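Side-chain contact in probable adenylyl-sulfate kinase (Synechocystis sp., PDB 5CB8), which catalyses the ATP-dependent phosphorylation of adenosine 5'-phosphosulfate to 3'-phosphoadenylyl sulfate, a step in making activated sulfate: residues B[63-66]-B[67-71]. Numbering follows the deposited sequence.
With ADX (adenosine-5'-phosphosulfate), chain G.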
loop_
_atom_site.group_PDB
_atom_site.type_symbol
_atom_site.label_atom_id
_atom_site.label_comp_id
_atom_site.label_asym_id
_atom_site.label_seq_id
_atom_site.Cartn_x
_atom_site.Cartn_y
_atom_site.Cartn_z
ATOM N N VAL B 63 8.938 -5.442 -9.154
ATOM C CA VAL B 63 8.232 -4.252 -9.634
ATOM C C VAL B 63 7.964 -3.264 -8.497
ATOM O O VAL B 63 8.210 -2.061 -8.641
ATOM C CB VAL B 63 6.918 -4.628 -10.323
ATOM C CG1 VAL B 63 6.166 -3.377 -10.756
ATOM C CG2 VAL B 63 7.207 -5.512 -11.537
ATOM N N VAL B 64 7.490 -3.757 -7.355
ATOM C CA VAL B 64 7.205 -2.824 -6.261
ATOM C C VAL B 64 8.470 -2.171 -5.714
ATOM O O VAL B 64 8.412 -1.061 -5.177
ATOM C CB VAL B 64 6.349 -3.440 -5.139
ATOM C CG1 VAL B 64 5.027 -3.944 -5.722
ATOM C CG2 VAL B 64 7.095 -4.563 -4.439
ATOM N N ARG B 65 9.618 -2.829 -5.879
ATOM C CA ARG B 65 10.888 -2.206 -5.476
ATOM C C ARG B 65 11.255 -0.997 -6.340
ATOM O O ARG B 65 12.226 -0.289 -6.055
ATOM C CB ARG B 65 12.038 -3.222 -5.450
ATOM C CG ARG B 65 12.098 -4.048 -4.158
ATOM C CD ARG B 65 13.200 -5.117 -4.236
ATOM N NE ARG B 65 13.386 -5.812 -2.960
ATOM C CZ ARG B 65 14.193 -5.379 -1.991
ATOM N NH1 ARG B 65 14.879 -4.245 -2.143
ATOM N NH2 ARG B 65 14.304 -6.065 -0.862
ATOM N N THR B 66 10.478 -0.746 -7.387
ATOM C CA THR B 66 10.675 0.473 -8.164
ATOM C C THR B 66 9.673 1.559 -7.767
ATOM O O THR B 66 9.741 2.681 -8.276
ATOM C CB THR B 66 10.546 0.228 -9.678
ATOM O OG1 THR B 66 9.180 -0.056 -9.994
ATOM C CG2 THR B 66 11.433 -0.936 -10.126
ATOM N N ASN B 67 8.731 1.224 -6.888
ATOM C CA ASN B 67 7.750 2.212 -6.416
ATOM C C ASN B 67 7.506 2.146 -4.903
ATOM O O ASN B 67 8.171 2.853 -4.131
ATOM C CB ASN B 67 6.428 2.161 -7.222
ATOM C CG ASN B 67 5.842 0.747 -7.348
ATOM O OD1 ASN B 67 5.688 0.022 -6.363
ATOM N ND2 ASN B 67 5.488 0.368 -8.571
ATOM N N LEU B 68 6.558 1.310 -4.497
ATOM C CA LEU B 68 6.211 1.098 -3.089
ATOM C C LEU B 68 7.418 0.918 -2.174
ATOM O O LEU B 68 7.459 1.463 -1.061
ATOM C CB LEU B 68 5.313 -0.140 -2.961
ATOM C CG LEU B 68 4.818 -0.477 -1.549
ATOM C CD1 LEU B 68 3.873 0.598 -1.053
ATOM C CD2 LEU B 68 4.142 -1.842 -1.501
ATOM N N THR B 69 8.402 0.142 -2.623
ATOM C CA THR B 69 9.558 -0.124 -1.768
ATOM C C THR B 69 10.862 0.333 -2.405
ATOM O O THR B 69 11.933 -0.207 -2.129
ATOM C CB THR B 69 9.624 -1.600 -1.331
ATOM O OG1 THR B 69 9.549 -2.453 -2.481
ATOM C CG2 THR B 69 8.454 -1.929 -0.420
ATOM N N LYS B 70 10.764 1.354 -3.247
ATOM C CA LYS B 70 11.951 1.977 -3.815
ATOM C C LYS B 70 12.802 2.516 -2.671
ATOM O O LYS B 70 12.267 3.015 -1.676
ATOM C CB LYS B 70 11.539 3.112 -4.749
ATOM C CG LYS B 70 12.684 3.753 -5.520
ATOM C CD LYS B 70 12.158 4.912 -6.370
ATOM C CE LYS B 70 13.277 5.639 -7.113
ATOM N NZ LYS B 70 12.769 6.865 -7.805
ATOM N N GLY B 71 14.118 2.390 -2.787
ATOM C CA GLY B 71 14.998 2.891 -1.744
ATOM C C GLY B 71 15.528 1.813 -0.812
ATOM O O GLY B 71 16.508 2.031 -0.109
HETATM S SB ADX G . 13.040 -9.916 -0.800
HETATM O O1B ADX G . 12.984 -8.602 -0.149
HETATM O O2B ADX G . 11.731 -10.593 -0.763
HETATM O O3B ADX G . 14.073 -10.729 -0.142
HETATM P PA ADX G . 12.506 -9.306 -3.442
HETATM O O1A ADX G . 11.701 -8.069 -3.059
HETATM O O2A ADX G . 11.625 -10.434 -3.970
HETATM O O3A ADX G . 13.458 -9.750 -2.245
HETATM O "O5'" ADX G . 13.524 -8.867 -4.598
HETATM C "C5'" ADX G . 14.329 -9.831 -5.208
HETATM C "C4'" ADX G . 14.804 -9.464 -6.504
HETATM O "O4'" ADX G . 15.850 -8.440 -6.339
HETATM C "C3'" ADX G . 15.428 -10.602 -7.185
HETATM O "O3'" ADX G . 14.560 -11.100 -8.105
HETATM C "C2'" ADX G . 16.614 -10.045 -7.876
HETATM O "O2'" ADX G . 16.299 -9.749 -9.157
HETATM C "C1'" ADX G . 16.942 -8.768 -7.173
HETATM N N9 ADX G . 18.136 -8.777 -6.377
HETATM C C8 ADX G . 19.120 -7.846 -6.396
HETATM N N7 ADX G . 19.974 -8.105 -5.400
HETATM C C5 ADX G . 19.537 -9.199 -4.727
HETATM C C6 ADX G . 20.017 -9.891 -3.617
HETATM N N6 ADX G . 21.206 -9.440 -2.914
HETATM N N1 ADX G . 19.337 -10.973 -3.184
HETATM C C2 ADX G . 18.202 -11.370 -3.802
HETATM N N3 ADX G . 17.710 -10.718 -4.866
HETATM C C4 ADX G . 18.354 -9.628 -5.350
#
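The guanidinium of Arg65 meets adenosine-5'-phosphosulfate with its edge. O1B of the sulfate lies in its plane, 2.9 Å from Arg65 NH2, and O1A of the phosphate lies near the plane, 2.8 Å from Arg65 NE. Both bonds are close to straight (168° and 161°). Arg65 thus bridges the two anionic groups of the substrate and probably offsets their charge. The guanidinium also makes a cation-pi contact with Phe74, and Arg65 NH1 is hydrogen-bonded to Gly73 O. The chain runs extended from CG to NE, which carries the guanidinium out to the ligand. At its root, Arg65 CG packs 3.4 Å from Thr69 OG1, a hydroxyl hydrogen-bonded to Asn82, which itself binds the substrate through ND2.

Two successive type I turns, Val64 to Asn67 and Asn67 to Lys70, reverse the backbone and bring Thr69 beside the root of Arg65. Val64 O accepts hydrogen bonds from Asn67 N (2.9 Å) and Thr69 N (2.8 Å), which reach it from opposite faces of its carbonyl plane. Thr66 OG1 donates back to Val63 O (2.6 Å).

These turns lead out of helix 61-64, which follows strand 56-60. Val64, Arg65, Leu68 and Thr69 pack on helix 76-94, while Asn67 touches Phe88 of the second subunit.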